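Local coordinates for glycoside Hydrolase Family 43_12 (Metagenome, PDB 7JVH), which probably hydrolyses glycosidic bonds in plant cell-wall polysaccharides such as xylan or arabinoxylan, as a GH43 subfamily 12 enzyme of the gut, at residues Q465-L473 and L484-P492; T521-S529 and I539-L548. All blocks are in the same frame, centred on the assembly; numbering follows the deposited sequence.

Interaction 1: residues Q465-L473 and L484-P492; sequences QNEACNYVL and LVLEKTVRP
Arg-491 leaves the backbone with CG anti to its N (chi1 -177°) and bends at chi3, which lays the guanidinium flat over Ala-468: the methyl CB lies 3.5 Å from Arg-491 CZ, over the centre of that face. Glu-467, its CG tucked between backbone N and carbonyl carbon and its chain bent at chi2, comes to the edge of the same group. There Arg-491 NH2 points almost straight at Glu-467 OE2, but at 3.5 Å this salt bridge is weak, and the two planes stand 79° apart. Glu-467 OE1 pairs with Arg-401, so the carboxylate spans two arginines, which probably favours its charged form. The type I turn from Asn-466 to Cys-469 is stiffened from within: Asn-466 OD1 accepts from Ala-468 N (2.8 Å) in an Asx turn, while Asn-470 ND2 meets a lone pair of Asn-466 O. At the start of the strand, Arg-491 N donates to Cys-469 SG at 3.6 Å. Farther along, Asn-470 with Thr-489 and Val-472 with Glu-487 form hydrogen-bonded antiparallel pairs. Between them, Lys-488 CB lies at the edge of the Tyr-471 ring, 3.6 Å from CD1, and on the same face Leu-473 CB packs against Leu-486 CD1 (4.0 Å). A classic beta bulge, Gln-465 and Asn-466 both facing Cys-469, precedes this antiparallel hairpin of strands 469-477 and 482-489 in a concanavalin A-like beta sandwich.

Interaction 2: residues T521-S529 and I539-L548; sequences TDGLNYQFS and IGGPLDAAVL
Tyr-526 and Leu-543 form a hydrogen-bonded antiparallel pair in the hairpin of strands 525-531 and 536-544, at the margin of one sheet of the beta sandwich. The Tyr-526 ring is held on both faces: Leu-548 CD1 makes a CH-pi contact on one, 4.1 Å from the ring centroid, and Thr-521 CB lies over the rim of the other. Ala-545 CA and Leu-543 O approach the ring edge, and the hydroxyl goes on to Gln-438 and Asn-331. Gln-527 works on the strand's other side. With CG anti to the backbone N (chi1 171°), the chi2 bend swings its amide onward along the strand, and NE2 gives one hydrogen to Gly-540 O (2.8 Å) and the other to Phe-528 O (2.7 Å), both acceptors lying in the amide plane. Shortened to an alanine here, the side chain would lose both bonds, and Gly-540 O would probably be left without this donor and the corner at the two glycines freer to move. Nearby, Asn-525 CB rests on Pro-542 CB at 3.5 Å. Toward the inside of the sandwich, Phe-528 and Leu-543 cross at about a right angle, Leu-543 CD1 sitting 3.9 Å from both Phe-528 CD1 and CE1.

Interactions 1 and 2 are hairpins of the two facing sheets of the C-terminal sandwich, their centres about 11 Å apart. The Phe-528 ring of interaction 2 packs on Tyr-471, Leu-473 and Leu-486 of interaction 1, an apolar interior tied at one end by polar links: Tyr-471 OH lies 2.6 Å from Asp-544 O, and Gln-465 NE2 lies 2.7 Å from Leu-548 O, both probable hydrogen bonds. Beyond this seam, the side-chain amides of Asn-325 and Asn-331 hydrogen-bond to the carbonyls of Gly-523 and Ala-545, so interaction 2 also meets the GH43 part, probably the catalytic one. On the sheet face away from Tyr-471, Glu-487 OE1 hydrogen-bonds a glycerol, probably from the crystallisation liquor.

Interaction 1: residues Q465-L473 and L484-P492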
loop_
_atom_site.group_PDB
_atom_site.type_symbol
_atom_site.label_atom_id
_atom_site.label_comp_id
_atom_site.label_asym_id
_atom_site.label_seq_id
_atom_site.Cartn_x
_atom_site.Cartn_y
_atom_site.Cartn_z
ATOM N N GLN A 465 6.933 7.703 -8.594
ATOM C CA GLN A 465 6.200 6.474 -8.913
ATOM C C GLN A 465 7.190 5.301 -8.895
ATOM O O GLN A 465 7.028 4.344 -8.131
ATOM C CB GLN A 465 5.507 6.611 -10.265
ATOM C CG GLN A 465 4.856 5.357 -10.845
ATOM C CD GLN A 465 3.978 4.591 -9.854
ATOM O OE1 GLN A 465 4.254 3.429 -9.603
ATOM N NE2 GLN A 465 2.944 5.226 -9.288
ATOM N N ASN A 466 8.227 5.399 -9.727
ATOM C CA ASN A 466 9.387 4.514 -9.647
ATOM C C ASN A 466 10.683 5.252 -10.021
ATOM O O ASN A 466 10.665 6.439 -10.398
ATOM C CB ASN A 466 9.183 3.213 -10.463
ATOM C CG ASN A 466 9.167 3.423 -11.948
ATOM O OD1 ASN A 466 10.044 4.074 -12.515
ATOM N ND2 ASN A 466 8.173 2.841 -12.598
ATOM N N GLU A 467 11.805 4.541 -9.901
ATOM C CA GLU A 467 13.133 5.103 -10.108
ATOM C C GLU A 467 13.300 5.841 -11.456
ATOM O O GLU A 467 14.173 6.686 -11.592
ATOM C CB GLU A 467 14.209 4.027 -9.977
ATOM C CG GLU A 467 14.032 2.828 -10.926
ATOM C CD GLU A 467 13.168 1.696 -10.378
ATOM O OE1 GLU A 467 12.731 1.737 -9.216
ATOM O OE2 GLU A 467 12.970 0.731 -11.110
ATOM N N ALA A 468 12.457 5.514 -12.438
ATOM C CA ALA A 468 12.495 6.109 -13.777
ATOM C C ALA A 468 11.200 6.844 -14.134
ATOM O O ALA A 468 10.968 7.194 -15.289
ATOM C CB ALA A 468 12.785 5.029 -14.821
ATOM N N CYS A 469 10.359 7.072 -13.119
ATOM C CA CYS A 469 9.097 7.787 -13.254
ATOM C C CYS A 469 8.962 8.668 -12.032
ATOM O O CYS A 469 8.292 8.309 -11.050
ATOM C CB CYS A 469 7.943 6.789 -13.369
ATOM S SG CYS A 469 7.753 6.104 -15.041
ATOM N N ASN A 470 9.634 9.827 -12.086
ATOM C CA ASN A 470 9.663 10.760 -10.974
ATOM C C ASN A 470 9.931 12.197 -11.388
ATOM O O ASN A 470 10.471 12.450 -12.472
ATOM C CB ASN A 470 10.681 10.311 -9.925
ATOM C CG ASN A 470 12.096 10.184 -10.479
ATOM O OD1 ASN A 470 12.770 11.184 -10.737
ATOM N ND2 ASN A 470 12.562 8.945 -10.633
ATOM N N TYR A 471 9.510 13.127 -10.520
ATOM C CA TYR A 471 9.793 14.551 -10.630
ATOM C C TYR A 471 10.537 14.987 -9.378
ATOM O O TYR A 471 10.145 14.638 -8.270
ATOM C CB TYR A 471 8.504 15.349 -10.745
ATOM C CG TYR A 471 7.677 15.043 -11.969
ATOM C CD1 TYR A 471 8.255 15.000 -13.223
ATOM C CD2 TYR A 471 6.307 14.846 -11.876
ATOM C CE1 TYR A 471 7.500 14.723 -14.355
ATOM C CE2 TYR A 471 5.549 14.570 -13.002
ATOM C CZ TYR A 471 6.162 14.514 -14.239
ATOM O OH TYR A 471 5.426 14.268 -15.370
ATOM N N VAL A 472 11.626 15.737 -9.569
ATOM C CA VAL A 472 12.510 16.147 -8.482
ATOM C C VAL A 472 12.882 17.624 -8.635
ATOM O O VAL A 472 13.264 18.061 -9.721
ATOM C CB VAL A 472 13.794 15.314 -8.459
ATOM C CG1 VAL A 472 14.595 15.623 -7.206
ATOM C CG2 VAL A 472 13.484 13.845 -8.531
ATOM N N LEU A 473 12.744 18.377 -7.533
ATOM C CA LEU A 473 13.162 19.770 -7.425
ATOM C C LEU A 473 14.155 19.852 -6.284
ATOM O O LEU A 473 13.825 19.538 -5.152
ATOM C CB LEU A 473 11.965 20.667 -7.128
ATOM C CG LEU A 473 12.229 22.173 -6.919
ATOM C CD1 LEU A 473 12.607 22.868 -8.227
ATOM C CD2 LEU A 473 11.014 22.855 -6.307
ATOM N N LEU A 484 18.297 26.267 -8.129
ATOM C CA LEU A 484 17.212 25.319 -8.063
ATOM C C LEU A 484 17.086 24.616 -9.394
ATOM O O LEU A 484 17.078 25.259 -10.441
ATOM C CB LEU A 484 15.876 25.984 -7.683
ATOM C CG LEU A 484 15.572 26.261 -6.223
ATOM C CD1 LEU A 484 14.233 26.983 -6.143
ATOM C CD2 LEU A 484 15.558 24.981 -5.398
ATOM N N VAL A 485 16.992 23.281 -9.336
ATOM C CA VAL A 485 16.917 22.440 -10.510
ATOM C C VAL A 485 15.666 21.549 -10.419
ATOM O O VAL A 485 15.426 20.899 -9.405
ATOM C CB VAL A 485 18.197 21.592 -10.660
ATOM C CG1 VAL A 485 18.124 20.679 -11.888
ATOM C CG2 VAL A 485 19.422 22.498 -10.742
ATOM N N LEU A 486 14.867 21.573 -11.490
ATOM C CA LEU A 486 13.715 20.726 -11.650
ATOM C C LEU A 486 14.056 19.692 -12.734
ATOM O O LEU A 486 14.401 20.058 -13.864
ATOM C CB LEU A 486 12.497 21.544 -12.055
ATOM C CG LEU A 486 11.140 20.849 -12.181
ATOM C CD1 LEU A 486 10.651 20.260 -10.878
ATOM C CD2 LEU A 486 10.123 21.860 -12.705
ATOM N N GLU A 487 13.964 18.406 -12.368
ATOM C CA GLU A 487 14.263 17.304 -13.255
ATOM C C GLU A 487 13.106 16.335 -13.323
ATOM O O GLU A 487 12.410 16.102 -12.326
ATOM C CB GLU A 487 15.501 16.560 -12.769
ATOM C CG GLU A 487 16.827 17.258 -13.104
ATOM C CD GLU A 487 17.995 16.695 -12.326
ATOM O OE1 GLU A 487 17.775 16.023 -11.283
ATOM O OE2 GLU A 487 19.140 16.925 -12.758
ATOM N N LYS A 488 12.903 15.764 -14.515
ATOM C CA LYS A 488 12.012 14.628 -14.709
ATOM C C LYS A 488 12.802 13.430 -15.252
ATOM O O LYS A 488 13.825 13.587 -15.935
ATOM C CB LYS A 488 10.894 14.989 -15.676
ATOM C CG LYS A 488 11.356 15.279 -17.089
ATOM C CD LYS A 488 10.191 15.552 -18.002
ATOM C CE LYS A 488 10.629 15.713 -19.434
ATOM N NZ LYS A 488 9.401 15.887 -20.246
ATOM N N THR A 489 12.310 12.231 -14.925
ATOM C CA THR A 489 12.714 10.987 -15.558
ATOM C C THR A 489 11.431 10.251 -15.880
ATOM O O THR A 489 10.623 10.018 -14.996
ATOM C CB THR A 489 13.602 10.129 -14.642
ATOM O OG1 THR A 489 14.762 10.885 -14.253
ATOM C CG2 THR A 489 14.072 8.851 -15.368
ATOM N N VAL A 490 11.260 9.892 -17.157
ATOM C CA VAL A 490 10.046 9.284 -17.683
ATOM C C VAL A 490 10.363 7.946 -18.367
ATOM O O VAL A 490 11.136 7.917 -19.321
ATOM C CB VAL A 490 9.391 10.224 -18.715
ATOM C CG1 VAL A 490 8.021 9.685 -19.127
ATOM C CG2 VAL A 490 9.281 11.650 -18.163
ATOM N N ARG A 491 9.759 6.851 -17.879
ATOM C CA ARG A 491 9.874 5.520 -18.509
ATOM C C ARG A 491 8.548 4.762 -18.515
ATOM O O ARG A 491 8.149 4.197 -17.495
ATOM C CB ARG A 491 10.933 4.648 -17.819
ATOM C CG ARG A 491 11.138 3.275 -18.503
ATOM C CD ARG A 491 12.086 2.365 -17.740
ATOM N NE ARG A 491 11.553 2.061 -16.431
ATOM C CZ ARG A 491 12.249 1.631 -15.378
ATOM N NH1 ARG A 491 13.562 1.411 -15.461
ATOM N NH2 ARG A 491 11.590 1.438 -14.224
ATOM N N PRO A 492 7.831 4.696 -19.660
ATOM C CA PRO A 492 6.634 3.856 -19.755
ATOM C C PRO A 492 6.942 2.357 -19.609
ATOM O O PRO A 492 8.056 1.924 -19.894
ATOM C CB PRO A 492 6.091 4.165 -21.157
ATOM C CG PRO A 492 7.209 4.781 -21.908
ATOM C CD PRO A 492 8.125 5.426 -20.904
#

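Interaction 2: residues T521-S529 and I539-L548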
loop_
_atom_site.group_PDB
_atom_site.type_symbol
_atom_site.label_atom_id
_atom_site.label_comp_id
_atom_site.label_asym_id
_atom_site.label_seq_id
_atom_site.Cartn_x
_atom_site.Cartn_y
_atom_site.Cartn_z
ATOM N N THR A 521 -0.882 19.444 -7.441
ATOM C CA THR A 521 -1.448 18.725 -8.568
ATOM C C THR A 521 -2.968 18.875 -8.561
ATOM O O THR A 521 -3.610 18.667 -7.539
ATOM C CB THR A 521 -1.041 17.210 -8.591
ATOM O OG1 THR A 521 -1.761 16.542 -9.627
ATOM C CG2 THR A 521 -1.346 16.507 -7.263
ATOM N N ASP A 522 -3.512 19.228 -9.731
ATOM C CA ASP A 522 -4.930 19.344 -9.970
ATOM C C ASP A 522 -5.534 18.056 -10.530
ATOM O O ASP A 522 -6.639 18.069 -11.047
ATOM C CB ASP A 522 -5.191 20.498 -10.948
ATOM C CG ASP A 522 -4.633 20.238 -12.325
ATOM O OD1 ASP A 522 -3.913 19.237 -12.516
ATOM O OD2 ASP A 522 -4.932 21.058 -13.219
ATOM N N GLY A 523 -4.785 16.947 -10.442
ATOM C CA GLY A 523 -5.195 15.657 -10.974
ATOM C C GLY A 523 -4.739 15.406 -12.396
ATOM O O GLY A 523 -4.658 14.248 -12.802
ATOM N N LEU A 524 -4.451 16.480 -13.147
ATOM C CA LEU A 524 -3.993 16.410 -14.530
ATOM C C LEU A 524 -2.505 16.706 -14.698
ATOM O O LEU A 524 -1.845 16.091 -15.531
ATOM C CB LEU A 524 -4.787 17.357 -15.436
ATOM C CG LEU A 524 -6.249 16.958 -15.761
ATOM C CD1 LEU A 524 -6.969 18.068 -16.520
ATOM C CD2 LEU A 524 -6.409 15.639 -16.516
ATOM N N ASN A 525 -1.993 17.685 -13.942
ATOM C CA ASN A 525 -0.572 18.088 -13.961
ATOM C C ASN A 525 -0.034 18.433 -12.590
ATOM O O ASN A 525 -0.800 18.686 -11.677
ATOM C CB ASN A 525 -0.332 19.276 -14.902
ATOM C CG ASN A 525 -0.648 18.941 -16.333
ATOM O OD1 ASN A 525 0.170 18.308 -17.048
ATOM N ND2 ASN A 525 -1.805 19.368 -16.790
ATOM N N TYR A 526 1.289 18.370 -12.441
ATOM C CA TYR A 526 1.997 18.746 -11.228
ATOM C C TYR A 526 2.717 20.048 -11.549
ATOM O O TYR A 526 3.309 20.185 -12.621
ATOM C CB TYR A 526 3.033 17.681 -10.852
ATOM C CG TYR A 526 2.495 16.401 -10.271
ATOM C CD1 TYR A 526 1.983 15.398 -11.085
ATOM C CD2 TYR A 526 2.521 16.179 -8.896
ATOM C CE1 TYR A 526 1.501 14.211 -10.546
ATOM C CE2 TYR A 526 2.032 15.001 -8.345
ATOM C CZ TYR A 526 1.530 14.014 -9.187
ATOM O OH TYR A 526 1.048 12.828 -8.681
ATOM N N GLN A 527 2.646 21.011 -10.628
ATOM C CA GLN A 527 3.282 22.318 -10.771
ATOM C C GLN A 527 4.134 22.536 -9.529
ATOM O O GLN A 527 3.622 22.539 -8.408
ATOM C CB GLN A 527 2.264 23.438 -10.900
ATOM C CG GLN A 527 2.859 24.851 -10.825
ATOM C CD GLN A 527 3.795 25.165 -11.986
ATOM O OE1 GLN A 527 3.342 25.214 -13.113
ATOM N NE2 GLN A 527 5.111 25.385 -11.718
ATOM N N PHE A 528 5.437 22.718 -9.750
ATOM C CA PHE A 528 6.399 22.950 -8.700
ATOM C C PHE A 528 6.577 24.462 -8.465
ATOM O O PHE A 528 6.253 25.287 -9.322
ATOM C CB PHE A 528 7.732 22.272 -9.068
ATOM C CG PHE A 528 7.741 20.784 -8.810
ATOM C CD1 PHE A 528 7.213 19.893 -9.735
ATOM C CD2 PHE A 528 8.279 20.275 -7.642
ATOM C CE1 PHE A 528 7.241 18.526 -9.503
ATOM C CE2 PHE A 528 8.302 18.890 -7.405
ATOM C CZ PHE A 528 7.779 18.026 -8.338
ATOM N N SER A 529 7.068 24.803 -7.269
ATOM C CA SER A 529 7.317 26.169 -6.881
ATOM C C SER A 529 8.299 26.188 -5.741
ATOM O O SER A 529 8.513 25.162 -5.073
ATOM C CB SER A 529 6.016 26.865 -6.436
ATOM O OG SER A 529 5.537 26.360 -5.190
ATOM N N ILE A 539 8.277 27.310 -10.650
ATOM C CA ILE A 539 9.451 26.874 -11.408
ATOM C C ILE A 539 9.039 25.685 -12.268
ATOM O O ILE A 539 8.472 24.727 -11.776
ATOM C CB ILE A 539 10.662 26.529 -10.512
ATOM C CG1 ILE A 539 11.799 25.960 -11.359
ATOM C CG2 ILE A 539 10.285 25.567 -9.378
ATOM C CD1 ILE A 539 13.183 26.347 -10.862
ATOM N N GLY A 540 9.295 25.789 -13.573
ATOM C CA GLY A 540 8.787 24.845 -14.549
ATOM C C GLY A 540 7.301 25.064 -14.761
ATOM O O GLY A 540 6.643 25.768 -13.984
ATOM N N GLY A 541 6.768 24.445 -15.816
ATOM C CA GLY A 541 5.363 24.533 -16.155
ATOM C C GLY A 541 4.608 23.328 -15.601
ATOM O O GLY A 541 5.111 22.619 -14.725
ATOM N N PRO A 542 3.369 23.076 -16.078
ATOM C CA PRO A 542 2.640 21.860 -15.707
ATOM C C PRO A 542 3.327 20.577 -16.244
ATOM O O PRO A 542 3.615 20.477 -17.431
ATOM C CB PRO A 542 1.271 22.062 -16.370
ATOM C CG PRO A 542 1.505 23.073 -17.472
ATOM C CD PRO A 542 2.623 23.949 -17.003
ATOM N N LEU A 543 3.582 19.625 -15.343
ATOM C CA LEU A 543 4.170 18.333 -15.665
ATOM C C LEU A 543 3.127 17.222 -15.621
ATOM O O LEU A 543 2.536 16.972 -14.574
ATOM C CB LEU A 543 5.275 18.019 -14.657
ATOM C CG LEU A 543 6.494 18.934 -14.712
ATOM C CD1 LEU A 543 7.294 18.784 -13.425
ATOM C CD2 LEU A 543 7.305 18.589 -15.941
ATOM N N ASP A 544 2.933 16.553 -16.766
ATOM C CA ASP A 544 1.896 15.523 -16.949
ATOM C C ASP A 544 1.841 14.577 -15.761
ATOM O O ASP A 544 2.843 13.975 -15.389
ATOM C CB ASP A 544 2.134 14.732 -18.232
ATOM C CG ASP A 544 0.931 13.896 -18.666
ATOM O OD1 ASP A 544 0.052 13.542 -17.822
ATOM O OD2 ASP A 544 0.895 13.570 -19.870
ATOM N N ALA A 545 0.650 14.468 -15.169
ATOM C CA ALA A 545 0.406 13.621 -14.003
ATOM C C ALA A 545 0.415 12.131 -14.364
ATOM O O ALA A 545 0.647 11.282 -13.505
ATOM C CB ALA A 545 -0.931 14.000 -13.352
ATOM N N ALA A 546 0.115 11.832 -15.629
ATOM C CA ALA A 546 0.026 10.451 -16.126
ATOM C C ALA A 546 1.349 9.686 -15.912
ATOM O O ALA A 546 1.317 8.496 -15.630
ATOM C CB ALA A 546 -0.360 10.435 -17.596
ATOM N N VAL A 547 2.482 10.406 -16.014
ATOM C CA VAL A 547 3.824 9.859 -15.810
ATOM C C VAL A 547 3.993 9.078 -14.486
ATOM O O VAL A 547 4.779 8.116 -14.428
ATOM C CB VAL A 547 4.908 10.978 -15.899
ATOM C CG1 VAL A 547 6.263 10.493 -15.401
ATOM C CG2 VAL A 547 5.064 11.488 -17.332
ATOM N N LEU A 548 3.270 9.489 -13.438
ATOM C CA LEU A 548 3.351 8.858 -12.113
ATOM C C LEU A 548 2.206 7.871 -11.833
ATOM O O LEU A 548 2.031 7.396 -10.701
ATOM C CB LEU A 548 3.413 9.923 -11.010
ATOM C CG LEU A 548 4.512 10.975 -11.195
ATOM C CD1 LEU A 548 4.547 11.963 -10.034
ATOM C CD2 LEU A 548 5.868 10.289 -11.356
#